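Local coordinates for protein N-acetylneuraminic acid (Sialic acid) synthetase (Leptospira borgpetersenii serovar Hardjo-bovis, PDB 6NCS) that probably makes sialic acid, or its 9-phosphate, by condensing an N-acylated mannosamine with phosphoenolpyruvate, and binds a manganese ion, at residues V26-E31 and T257-I262; G33-G38 and L44-E49; C129-I134 and R151-A156; K212-P217 and L252-T257. All blocks are in the same frame, centred on the assembly; numbering follows the deposited sequence.

Interaction 1: residues V26-E31 and T257-I262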
loop_
_atom_site.group_PDB
_atom_site.type_symbol
_atom_site.label_atom_id
_atom_site.label_comp_id
_atom_site.label_asym_id
_atom_site.label_seq_id
_atom_site.Cartn_x
_atom_site.Cartn_y
_atom_site.Cartn_z
ATOM N N VAL A 26 12.533 -6.368 0.385
ATOM C CA VAL A 26 11.586 -7.288 -0.231
ATOM C C VAL A 26 12.347 -8.344 -1.008
ATOM O O VAL A 26 13.216 -8.027 -1.826
ATOM C CB VAL A 26 10.625 -6.524 -1.149
ATOM C CG1 VAL A 26 9.649 -7.498 -1.828
ATOM C CG2 VAL A 26 9.880 -5.472 -0.358
ATOM N N PHE A 27 12.009 -9.605 -0.763
ATOM C CA PHE A 27 12.618 -10.745 -1.436
ATOM C C PHE A 27 11.847 -11.006 -2.724
ATOM O O PHE A 27 10.644 -11.281 -2.678
ATOM C CB PHE A 27 12.562 -11.946 -0.492
ATOM C CG PHE A 27 13.329 -13.133 -0.956
ATOM C CD1 PHE A 27 14.706 -13.193 -0.782
ATOM C CD2 PHE A 27 12.671 -14.225 -1.507
ATOM C CE1 PHE A 27 15.417 -14.315 -1.188
ATOM C CE2 PHE A 27 13.377 -15.357 -1.918
ATOM C CZ PHE A 27 14.747 -15.397 -1.760
ATOM N N ILE A 28 12.518 -10.898 -3.873
ATOM C CA ILE A 28 11.844 -10.971 -5.178
ATOM C C ILE A 28 12.201 -12.281 -5.872
ATOM O O ILE A 28 13.383 -12.572 -6.096
ATOM C CB ILE A 28 12.200 -9.764 -6.055
ATOM C CG1 ILE A 28 11.676 -8.485 -5.390
ATOM C CG2 ILE A 28 11.547 -9.908 -7.447
ATOM C CD1 ILE A 28 12.116 -7.210 -6.057
ATOM N N ILE A 29 11.171 -13.047 -6.240
ATOM C CA ILE A 29 11.304 -14.371 -6.843
ATOM C C ILE A 29 10.847 -14.273 -8.288
ATOM O O ILE A 29 9.708 -13.875 -8.550
ATOM C CB ILE A 29 10.456 -15.420 -6.104
ATOM C CG1 ILE A 29 10.929 -15.605 -4.657
ATOM C CG2 ILE A 29 10.487 -16.773 -6.855
ATOM C CD1 ILE A 29 9.786 -16.085 -3.730
ATOM N N ALA A 30 11.715 -14.669 -9.218
ATOM C CA ALA A 30 11.355 -14.816 -10.620
ATOM C C ALA A 30 10.852 -16.240 -10.823
ATOM O O ALA A 30 11.610 -17.190 -10.649
ATOM C CB ALA A 30 12.568 -14.523 -11.504
ATOM N N GLU A 31 9.565 -16.399 -11.154
ATOM C CA GLU A 31 8.986 -17.733 -11.337
ATOM C C GLU A 31 9.210 -18.128 -12.791
ATOM O O GLU A 31 8.478 -17.703 -13.684
ATOM C CB GLU A 31 7.507 -17.742 -10.936
ATOM C CG GLU A 31 6.618 -18.825 -11.585
ATOM C CD GLU A 31 6.889 -20.238 -11.093
ATOM O OE1 GLU A 31 5.908 -20.977 -10.847
ATOM O OE2 GLU A 31 8.073 -20.618 -10.962
ATOM N N THR A 257 13.841 -2.557 -9.041
ATOM C CA THR A 257 14.241 -1.207 -8.634
ATOM C C THR A 257 13.047 -0.407 -8.140
ATOM O O THR A 257 13.187 0.439 -7.243
ATOM C CB THR A 257 14.950 -0.450 -9.771
ATOM O OG1 THR A 257 14.086 -0.314 -10.904
ATOM C CG2 THR A 257 16.225 -1.177 -10.192
ATOM N N GLU A 258 11.867 -0.658 -8.701
ATOM C CA GLU A 258 10.689 0.053 -8.220
ATOM C C GLU A 258 10.261 -0.458 -6.852
ATOM O O GLU A 258 9.786 0.324 -6.024
ATOM C CB GLU A 258 9.556 -0.060 -9.235
ATOM C CG GLU A 258 9.766 0.844 -10.466
ATOM C CD GLU A 258 9.633 2.331 -10.134
ATOM O OE1 GLU A 258 8.497 2.852 -10.143
ATOM O OE2 GLU A 258 10.666 2.980 -9.871
ATOM N N THR A 259 10.451 -1.752 -6.579
ATOM C CA THR A 259 10.183 -2.256 -5.236
ATOM C C THR A 259 11.070 -1.569 -4.210
ATOM O O THR A 259 10.598 -1.170 -3.135
ATOM C CB THR A 259 10.390 -3.767 -5.188
ATOM O OG1 THR A 259 9.381 -4.407 -5.970
ATOM C CG2 THR A 259 10.290 -4.255 -3.771
ATOM N N GLU A 260 12.358 -1.412 -4.529
ATOM C CA GLU A 260 13.265 -0.735 -3.613
ATOM C C GLU A 260 12.827 0.707 -3.402
ATOM O O GLU A 260 12.856 1.220 -2.278
ATOM C CB GLU A 260 14.697 -0.818 -4.148
ATOM C CG GLU A 260 15.265 -2.241 -4.089
ATOM C CD GLU A 260 16.491 -2.494 -4.983
ATOM O OE1 GLU A 260 16.783 -1.694 -5.906
ATOM O OE2 GLU A 260 17.159 -3.526 -4.763
ATOM N N ARG A 261 12.384 1.365 -4.473
ATOM C CA ARG A 261 11.963 2.753 -4.356
ATOM C C ARG A 261 10.715 2.875 -3.496
ATOM O O ARG A 261 10.632 3.769 -2.645
ATOM C CB ARG A 261 11.742 3.351 -5.751
ATOM C CG ARG A 261 11.395 4.828 -5.726
ATOM C CD ARG A 261 11.368 5.410 -7.136
ATOM N NE ARG A 261 10.194 4.962 -7.879
ATOM C CZ ARG A 261 9.019 5.584 -7.843
ATOM N NH1 ARG A 261 8.878 6.680 -7.109
ATOM N NH2 ARG A 261 7.988 5.120 -8.544
ATOM N N ILE A 262 9.731 1.986 -3.693
ATOM C CA ILE A 262 8.521 2.035 -2.870
ATOM C C ILE A 262 8.851 1.711 -1.414
ATOM O O ILE A 262 8.296 2.319 -0.493
ATOM C CB ILE A 262 7.443 1.096 -3.443
ATOM C CG1 ILE A 262 6.939 1.641 -4.778
ATOM C CG2 ILE A 262 6.272 0.939 -2.472
ATOM C CD1 ILE A 262 6.090 0.629 -5.593
#
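Thr259 presents two different ends to Val26, just ahead of the first barrel strand, and to Ile28 within it, and the way each meets its partner sets the character of the contact. Its methyl CG2 is pressed into the isopropyl group of Val26, whose side chain it crosses at about a right angle. The methyl lies 3.5 Å from Val26 CB, which is tight for two carbons, and 3.6 Å from Val26 CG2. Ile28 approaches differently: its extended arm reaches toward the threonine tip to tip, so that Ile28 CD1 ends 3.9 Å from Thr259 OG1. With chi1 at -68°, Thr259 sends CG2 anti to its own backbone N and out to Val26, while OG1 stays beside that N and bonds to the carbonyl O of Leu255. A buried hydroxyl is thereby satisfied within its own helix, and what Ile28 brings to it is a methyl, CD1, equally near Thr259 CB. This is the closing seam of a TIM barrel: helix 249-266, the helix after the eighth barrel strand, packs against the first strand, 27-33, from a point more than 220 residues later in the chain. Leu218 and Val221 of helix 215-222 also touch Thr259, so the threonine is wedged between the strand and the preceding barrel helix. Further round helix 249-266, Arg261 forms salt bridges with Glu215 and Glu186 of the second subunit.

Interaction 2: residues G33-G38 and L44-E49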
loop_
_atom_site.group_PDB
_atom_site.type_symbol
_atom_site.label_atom_id
_atom_site.label_comp_id
_atom_site.label_asym_id
_atom_site.label_seq_id
_atom_site.Cartn_x
_atom_site.Cartn_y
_atom_site.Cartn_z
ATOM N N GLY A 33 8.889 -21.159 -13.747
ATOM C CA GLY A 33 7.735 -22.016 -13.944
ATOM C C GLY A 33 8.021 -23.074 -14.984
ATOM O O GLY A 33 8.994 -23.834 -14.874
ATOM N N LEU A 34 7.176 -23.111 -16.015
ATOM C CA LEU A 34 7.324 -24.032 -17.133
ATOM C C LEU A 34 7.689 -23.316 -18.426
ATOM O O LEU A 34 7.685 -23.937 -19.492
ATOM C CB LEU A 34 6.036 -24.830 -17.323
ATOM C CG LEU A 34 5.648 -25.675 -16.106
ATOM C CD1 LEU A 34 4.502 -26.601 -16.442
ATOM C CD2 LEU A 34 6.842 -26.466 -15.618
ATOM N N ASN A 35 8.011 -22.021 -18.353
ATOM C CA ASN A 35 8.142 -21.208 -19.561
ATOM C C ASN A 35 9.331 -21.619 -20.423
ATOM O O ASN A 35 9.332 -21.344 -21.631
ATOM C CB ASN A 35 8.223 -19.726 -19.159
ATOM C CG ASN A 35 8.315 -18.803 -20.348
ATOM O OD1 ASN A 35 9.397 -18.356 -20.713
ATOM N ND2 ASN A 35 7.176 -18.513 -20.961
ATOM N N HIS A 36 10.316 -22.322 -19.855
ATOM C CA HIS A 36 11.436 -22.823 -20.646
ATOM C C HIS A 36 11.042 -23.983 -21.557
ATOM O O HIS A 36 11.811 -24.339 -22.456
ATOM C CB HIS A 36 12.558 -23.272 -19.715
ATOM C CG HIS A 36 12.082 -24.174 -18.623
ATOM N ND1 HIS A 36 11.684 -25.473 -18.856
ATOM C CD2 HIS A 36 11.876 -23.947 -17.304
ATOM C CE1 HIS A 36 11.289 -26.022 -17.721
ATOM N NE2 HIS A 36 11.397 -25.118 -16.762
ATOM N N GLY A 37 9.885 -24.600 -21.330
ATOM C CA GLY A 37 9.435 -25.652 -22.216
ATOM C C GLY A 37 10.251 -26.921 -22.180
ATOM O O GLY A 37 10.126 -27.753 -23.087
ATOM N N GLY A 38 11.077 -27.105 -21.155
ATOM C CA GLY A 38 11.976 -28.238 -21.088
ATOM C C GLY A 38 13.285 -28.047 -21.817
ATOM O O GLY A 38 14.066 -29.004 -21.917
ATOM N N LEU A 44 18.869 -22.203 -18.483
ATOM C CA LEU A 44 20.130 -21.612 -18.045
ATOM C C LEU A 44 20.198 -20.134 -18.409
ATOM O O LEU A 44 20.648 -19.305 -17.606
ATOM C CB LEU A 44 21.309 -22.378 -18.659
ATOM C CG LEU A 44 21.509 -23.793 -18.129
ATOM C CD1 LEU A 44 22.502 -24.571 -18.998
ATOM C CD2 LEU A 44 21.988 -23.762 -16.692
ATOM N N ARG A 45 19.741 -19.788 -19.616
ATOM C CA ARG A 45 19.672 -18.388 -20.017
ATOM C C ARG A 45 18.739 -17.599 -19.110
ATOM O O ARG A 45 19.007 -16.435 -18.789
ATOM C CB ARG A 45 19.206 -18.283 -21.472
ATOM C CG ARG A 45 18.957 -16.866 -21.937
ATOM C CD ARG A 45 18.472 -16.830 -23.377
ATOM N NE ARG A 45 18.072 -15.483 -23.764
ATOM C CZ ARG A 45 17.309 -15.204 -24.811
ATOM N NH1 ARG A 45 16.854 -16.188 -25.584
ATOM N NH2 ARG A 45 17.000 -13.943 -25.083
ATOM N N MET A 46 17.633 -18.217 -18.688
ATOM C CA MET A 46 16.711 -17.527 -17.790
ATOM C C MET A 46 17.395 -17.187 -16.474
ATOM O O MET A 46 17.198 -16.094 -15.923
ATOM C CB MET A 46 15.464 -18.387 -17.564
ATOM C CG MET A 46 14.622 -18.572 -18.824
ATOM S SD MET A 46 13.198 -19.663 -18.548
ATOM C CE MET A 46 12.075 -18.543 -17.687
ATOM N N ILE A 47 18.231 -18.103 -15.974
ATOM C CA ILE A 47 18.983 -17.837 -14.748
ATOM C C ILE A 47 19.919 -16.653 -14.948
ATOM O O ILE A 47 19.965 -15.731 -14.123
ATOM C CB ILE A 47 19.771 -19.082 -14.315
ATOM C CG1 ILE A 47 18.846 -20.236 -13.924
ATOM C CG2 ILE A 47 20.700 -18.726 -13.159
ATOM C CD1 ILE A 47 19.608 -21.558 -13.724
ATOM N N ASP A 48 20.715 -16.685 -16.024
ATOM C CA ASP A 48 21.652 -15.593 -16.295
ATOM C C ASP A 48 20.951 -14.243 -16.291
ATOM O O ASP A 48 21.411 -13.288 -15.651
ATOM C CB ASP A 48 22.337 -15.791 -17.651
ATOM C CG ASP A 48 23.195 -17.041 -17.716
ATOM O OD1 ASP A 48 23.475 -17.660 -16.671
ATOM O OD2 ASP A 48 23.593 -17.398 -18.845
ATOM N N GLU A 49 19.829 -14.137 -17.011
ATOM C CA GLU A 49 19.207 -12.832 -17.170
ATOM C C GLU A 49 18.416 -12.417 -15.932
ATOM O O GLU A 49 18.263 -11.213 -15.676
ATOM C CB GLU A 49 18.343 -12.830 -18.435
ATOM C CG GLU A 49 19.200 -13.129 -19.663
ATOM C CD GLU A 49 18.551 -12.764 -20.985
ATOM O OE1 GLU A 49 17.643 -11.911 -21.002
ATOM O OE2 GLU A 49 18.968 -13.329 -22.020
#
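The meeting of Met46 with Asn35 and His36 is a small, buried van der Waals contact between a turn and the helix that follows it, with no hydrogen bond crossing the gap. Met46 SD rests 3.8 Å from His36 CB, and its terminal methyl CE comes to 4.0 Å from Asn35 OD1. A bend at the last torsion of Met46 (chi3 77°) swings CE off the line of the chain and round to that oxygen. The side chains of Met46 and Asn35 cross at about a right angle. The turn runs from Leu34 to Gly37 as a type I beta turn at the C-terminal end of the first barrel strand, the end at which TIM barrels carry their active sites. In keeping with this, the side chain of Asn35 lies about 11 Å from the bound manganese. The Asn35 amide is held from both ends, OD1 by Thr233 and ND2 by the carbonyl of Ile241, which should fix its rotation. His36 is positioned by its own loop: Gly38 N donates to His36 ND1 over 2.9 Å, nearly in the ring plane, with an N-H...N angle of 159°. Leu34 CA sits over one ring face, toward the rim, and Phe84 stacks on the imidazole. On the helix side, the carbonyl of Met46 receives the hydroxyl of Tyr232, while Val234 touches its side chain.

Interaction 3: residues C129-I134 and R151-A156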
loop_
_atom_site.group_PDB
_atom_site.type_symbol
_atom_site.label_atom_id
_atom_site.label_comp_id
_atom_site.label_asym_id
_atom_site.label_seq_id
_atom_site.Cartn_x
_atom_site.Cartn_y
_atom_site.Cartn_z
ATOM N N CYS A 129 -2.557 -24.567 -5.544
ATOM C CA CYS A 129 -3.410 -25.734 -5.720
ATOM C C CYS A 129 -3.126 -26.836 -4.711
ATOM O O CYS A 129 -3.918 -27.782 -4.620
ATOM C CB CYS A 129 -3.242 -26.289 -7.135
ATOM S SG CYS A 129 -1.586 -26.982 -7.438
ATOM N N ASP A 130 -2.023 -26.752 -3.963
ATOM C CA ASP A 130 -1.672 -27.773 -2.989
ATOM C C ASP A 130 -1.884 -27.302 -1.557
ATOM O O ASP A 130 -1.370 -27.915 -0.620
ATOM C CB ASP A 130 -0.231 -28.230 -3.210
ATOM C CG ASP A 130 -0.126 -29.162 -4.387
ATOM O OD1 ASP A 130 -1.106 -29.915 -4.590
ATOM O OD2 ASP A 130 0.892 -29.135 -5.115
ATOM N N ILE A 131 -2.653 -26.231 -1.362
ATOM C CA ILE A 131 -2.888 -25.769 -0.001
ATOM C C ILE A 131 -3.763 -26.737 0.783
ATOM O O ILE A 131 -3.820 -26.649 2.014
ATOM C CB ILE A 131 -3.470 -24.339 -0.029
ATOM C CG1 ILE A 131 -3.404 -23.715 1.371
ATOM C CG2 ILE A 131 -4.889 -24.347 -0.595
ATOM C CD1 ILE A 131 -3.424 -22.214 1.387
ATOM N N CYS A 132 -4.419 -27.682 0.105
ATOM C CA CYS A 132 -5.158 -28.751 0.756
ATOM C C CYS A 132 -4.525 -30.110 0.505
ATOM O O CYS A 132 -5.170 -31.137 0.735
ATOM C CB CYS A 132 -6.611 -28.761 0.282
ATOM S SG CYS A 132 -7.469 -27.211 0.605
ATOM N N ASN A 133 -3.276 -30.136 0.037
ATOM C CA ASN A 133 -2.546 -31.379 -0.217
ATOM C C ASN A 133 -1.814 -31.760 1.069
ATOM O O ASN A 133 -0.630 -31.474 1.259
ATOM C CB ASN A 133 -1.592 -31.180 -1.390
ATOM C CG ASN A 133 -0.985 -32.474 -1.905
ATOM O OD1 ASN A 133 -0.837 -33.450 -1.171
ATOM N ND2 ASN A 133 -0.620 -32.477 -3.184
ATOM N N ILE A 134 -2.546 -32.421 1.971
ATOM C CA ILE A 134 -2.052 -32.628 3.334
ATOM C C ILE A 134 -0.766 -33.446 3.330
ATOM O O ILE A 134 0.189 -33.133 4.053
ATOM C CB ILE A 134 -3.137 -33.293 4.203
ATOM C CG1 ILE A 134 -4.426 -32.474 4.157
ATOM C CG2 ILE A 134 -2.644 -33.442 5.643
ATOM C CD1 ILE A 134 -4.250 -31.040 4.609
ATOM N N ARG A 151 -1.591 -18.996 -1.135
ATOM C CA ARG A 151 -2.943 -19.325 -0.684
ATOM C C ARG A 151 -4.025 -19.045 -1.724
ATOM O O ARG A 151 -5.193 -18.891 -1.359
ATOM C CB ARG A 151 -3.285 -18.617 0.642
ATOM C CG ARG A 151 -3.040 -17.089 0.759
ATOM C CD ARG A 151 -4.010 -16.247 -0.104
ATOM N NE ARG A 151 -5.421 -16.605 0.071
ATOM C CZ ARG A 151 -6.396 -15.716 0.246
ATOM N NH1 ARG A 151 -6.110 -14.423 0.269
ATOM N NH2 ARG A 151 -7.656 -16.110 0.387
ATOM N N GLY A 152 -3.682 -19.018 -3.010
ATOM C CA GLY A 152 -4.716 -18.970 -4.027
ATOM C C GLY A 152 -5.702 -20.099 -3.800
ATOM O O GLY A 152 -5.298 -21.164 -3.326
ATOM N N THR A 153 -6.990 -19.867 -4.076
ATOM C CA THR A 153 -8.141 -20.763 -3.914
ATOM C C THR A 153 -8.631 -20.898 -2.465
ATOM O O THR A 153 -9.711 -21.461 -2.258
ATOM C CB THR A 153 -7.899 -22.194 -4.443
ATOM O OG1 THR A 153 -7.075 -22.915 -3.514
ATOM C CG2 THR A 153 -7.229 -22.177 -5.806
ATOM N N ALA A 154 -7.893 -20.425 -1.458
ATOM C CA ALA A 154 -8.106 -20.882 -0.086
ATOM C C ALA A 154 -8.938 -19.914 0.755
ATOM O O ALA A 154 -8.765 -18.693 0.690
ATOM C CB ALA A 154 -6.764 -21.134 0.607
ATOM N N SER A 155 -9.828 -20.482 1.564
ATOM C CA SER A 155 -10.581 -19.759 2.576
ATOM C C SER A 155 -9.745 -19.610 3.849
ATOM O O SER A 155 -8.677 -20.207 3.996
ATOM C CB SER A 155 -11.871 -20.499 2.897
ATOM O OG SER A 155 -11.535 -21.740 3.481
ATOM N N ALA A 156 -10.258 -18.821 4.795
ATOM C CA ALA A 156 -9.498 -18.576 6.016
ATOM C C ALA A 156 -9.275 -19.867 6.789
ATOM O O ALA A 156 -8.190 -20.091 7.346
ATOM C CB ALA A 156 -10.213 -17.540 6.889
#
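The carbonyl O of Ala154 takes a hydrogen bond from Arg151 NH2 at 2.8 Å, and the two residues joined in this way form a large part of the surface that receives Ile131. The oxygen is met almost head-on (C=O...N 165°) and lies close to the guanidinium plane. Arg151 curls back on itself to reach it, bent at its first torsion (chi1 50°) and again at the next two, and its NH1 goes on to His177. Folding the charged end away leaves the aliphatic root of the arginine facing Ile131. Ile131 CD1 settles 3.6 Å from Arg151 CA and 3.6 Å from Ala154 CB, while its other branch, CG2, passes 3.9 Å from Thr153 OG1, the two side chains running antiparallel past one another. The loops meeting here are both tight: a type I turn from Asp130 to Asn133 and a type II turn from Arg151 to Ala154. Within the first, Asn133 ND2 bonds to Asp130 OD1 at 3.0 Å, an oxygen that also pairs with Arg288 of the second subunit. Glu277 of that subunit accepts from Thr153 N. These loops follow strands 123-126 and 146-150 of the barrel and lead into helices 134-143 and 156-168, the latter lying against both sides of the contact through Ala162, which touches Ile131, and Ile159, which touches Arg151 and Ala154.

Interaction 4: residues K212-P217 and L252-T257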
loop_
_atom_site.group_PDB
_atom_site.type_symbol
_atom_site.label_atom_id
_atom_site.label_comp_id
_atom_site.label_asym_id
_atom_site.label_seq_id
_atom_site.Cartn_x
_atom_site.Cartn_y
_atom_site.Cartn_z
ATOM N N LYS A 212 -0.913 -9.459 -15.868
ATOM C CA LYS A 212 -0.160 -9.214 -17.090
ATOM C C LYS A 212 0.804 -8.031 -16.975
ATOM O O LYS A 212 1.254 -7.513 -18.001
ATOM C CB LYS A 212 -1.121 -8.993 -18.263
ATOM C CG LYS A 212 -1.901 -10.244 -18.666
ATOM C CD LYS A 212 -2.657 -10.050 -19.981
ATOM C CE LYS A 212 -3.815 -9.070 -19.819
ATOM N NZ LYS A 212 -4.771 -9.111 -20.970
ATOM N N GLY A 213 1.138 -7.595 -15.768
ATOM C CA GLY A 213 2.110 -6.533 -15.646
ATOM C C GLY A 213 2.820 -6.567 -14.311
ATOM O O GLY A 213 2.727 -7.543 -13.562
ATOM N N ILE A 214 3.529 -5.475 -14.008
ATOM C CA ILE A 214 4.172 -5.356 -12.704
ATOM C C ILE A 214 3.517 -4.309 -11.822
ATOM O O ILE A 214 3.925 -4.162 -10.665
ATOM C CB ILE A 214 5.685 -5.078 -12.818
ATOM C CG1 ILE A 214 5.961 -3.739 -13.502
ATOM C CG2 ILE A 214 6.399 -6.231 -13.502
ATOM C CD1 ILE A 214 7.414 -3.291 -13.340
ATOM N N GLU A 215 2.500 -3.597 -12.309
ATOM C CA GLU A 215 1.876 -2.585 -11.462
ATOM C C GLU A 215 1.247 -3.211 -10.228
ATOM O O GLU A 215 1.388 -2.683 -9.123
ATOM C CB GLU A 215 0.827 -1.789 -12.227
ATOM C CG GLU A 215 0.268 -0.643 -11.373
ATOM C CD GLU A 215 -0.911 0.071 -11.995
ATOM O OE1 GLU A 215 -1.794 -0.597 -12.562
ATOM O OE2 GLU A 215 -0.949 1.315 -11.905
ATOM N N ILE A 216 0.527 -4.324 -10.390
ATOM C CA ILE A 216 -0.134 -4.940 -9.238
ATOM C C ILE A 216 0.872 -5.436 -8.201
ATOM O O ILE A 216 0.700 -5.127 -7.011
ATOM C CB ILE A 216 -1.120 -6.022 -9.702
ATOM C CG1 ILE A 216 -2.241 -5.382 -10.521
ATOM C CG2 ILE A 216 -1.717 -6.725 -8.499
ATOM C CD1 ILE A 216 -3.221 -6.356 -11.162
ATOM N N PRO A 217 1.944 -6.156 -8.564
ATOM C CA PRO A 217 2.953 -6.480 -7.537
ATOM C C PRO A 217 3.588 -5.253 -6.869
ATOM O O PRO A 217 3.887 -5.301 -5.670
ATOM C CB PRO A 217 3.990 -7.325 -8.305
ATOM C CG PRO A 217 3.611 -7.296 -9.734
ATOM C CD PRO A 217 2.159 -6.902 -9.817
ATOM N N LEU A 252 11.354 -7.343 -15.186
ATOM C CA LEU A 252 11.792 -7.859 -13.891
ATOM C C LEU A 252 12.762 -6.894 -13.217
ATOM O O LEU A 252 12.692 -6.675 -12.000
ATOM C CB LEU A 252 12.439 -9.236 -14.070
ATOM C CG LEU A 252 12.942 -9.974 -12.824
ATOM C CD1 LEU A 252 11.832 -10.230 -11.827
ATOM C CD2 LEU A 252 13.620 -11.291 -13.223
ATOM N N ALA A 253 13.697 -6.334 -13.985
ATOM C CA ALA A 253 14.648 -5.387 -13.410
ATOM C C ALA A 253 13.931 -4.147 -12.897
ATOM O O ALA A 253 14.292 -3.597 -11.850
ATOM C CB ALA A 253 15.700 -5.005 -14.448
ATOM N N LYS A 254 12.917 -3.684 -13.630
ATOM C CA LYS A 254 12.125 -2.551 -13.157
ATOM C C LYS A 254 11.332 -2.910 -11.908
ATOM O O LYS A 254 11.184 -2.077 -11.004
ATOM C CB LYS A 254 11.195 -2.070 -14.276
ATOM C CG LYS A 254 10.402 -0.830 -13.962
ATOM C CD LYS A 254 11.336 0.360 -13.815
ATOM C CE LYS A 254 10.825 1.568 -14.572
ATOM N NZ LYS A 254 11.828 2.668 -14.535
ATOM N N LEU A 255 10.810 -4.144 -11.836
ATOM C CA LEU A 255 10.138 -4.592 -10.618
ATOM C C LEU A 255 11.074 -4.503 -9.428
ATOM O O LEU A 255 10.684 -4.035 -8.352
ATOM C CB LEU A 255 9.630 -6.028 -10.787
ATOM C CG LEU A 255 8.971 -6.707 -9.582
ATOM C CD1 LEU A 255 7.705 -5.968 -9.109
ATOM C CD2 LEU A 255 8.640 -8.157 -9.942
ATOM N N VAL A 256 12.322 -4.929 -9.607
ATOM C CA VAL A 256 13.288 -4.885 -8.512
ATOM C C VAL A 256 13.549 -3.446 -8.083
ATOM O O VAL A 256 13.524 -3.124 -6.887
ATOM C CB VAL A 256 14.589 -5.603 -8.918
ATOM C CG1 VAL A 256 15.688 -5.340 -7.894
ATOM C CG2 VAL A 256 14.332 -7.123 -9.063
ATOM N N THR A 257 13.841 -2.557 -9.041
ATOM C CA THR A 257 14.241 -1.207 -8.634
ATOM C C THR A 257 13.047 -0.407 -8.140
ATOM O O THR A 257 13.187 0.439 -7.243
ATOM C CB THR A 257 14.950 -0.450 -9.771
ATOM O OG1 THR A 257 14.086 -0.314 -10.904
ATOM C CG2 THR A 257 16.225 -1.177 -10.192
#
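The puckered pyrrolidine ring of Pro217 meets Leu255 at one corner: Pro217 CB lies 4.0 Å from Leu255 CD1, and the same ring also touches Asp209 and Ile228 of the barrel strands beneath. Ile214 makes the larger contribution. Its chi1 of 63° tucks CG1 between its own backbone N and carbonyl carbon, and the rest of the arm then runs out straight, so that CD1 arrives at the helix backbone, 3.8 Å from Leu255 N. The same methyl lies 3.9 Å from Lys254 CG, the two side chains crossing at about a right angle, while the second branch of the isoleucine, CG2, lies 4.2 Å from Leu255 CB. Only the first carbons of Lys254 take part; bends further along carry its amino end away from Ile214, on the exposed side. In the barrel, Ile214 from the loop leading into helix 215-222, and Pro217 in the first turn of that helix, meet helix 249-266; the two helices follow the seventh and eighth strands, and Leu255 continues inward onto Ile228 and Lys230 of the eighth. No hydrogen bond crosses between the segments. Side-chain carbons supply the contact, one of them against a backbone N, so shape and burial probably hold this packing, with hydrocarbon at the centre and a lysine stem at the margin.

How the interactions relate
Interactions 1 and 4 work as a pair: both use helix 249-266, share Thr257 and have centres 7 Å apart, yet they fasten that helix to different partners, interaction 1 to the buried first strand and interaction 4, only partly buried, to the start of helix 215-222 and the loop before it. Ile28 CD1 touching Val256 CA at 3.6 Å joins the two. Interactions 2 and 3 are instead buried loop contacts beyond strand ends, 27 Å apart between centres. Interaction 2 follows directly from the strand of interaction 1, whereas interaction 3 lies across the chain's centre from interactions 1 and 4, close against the second subunit. All four meet through apolar or van der Waals contact, but polar bonds hold the loops in shape.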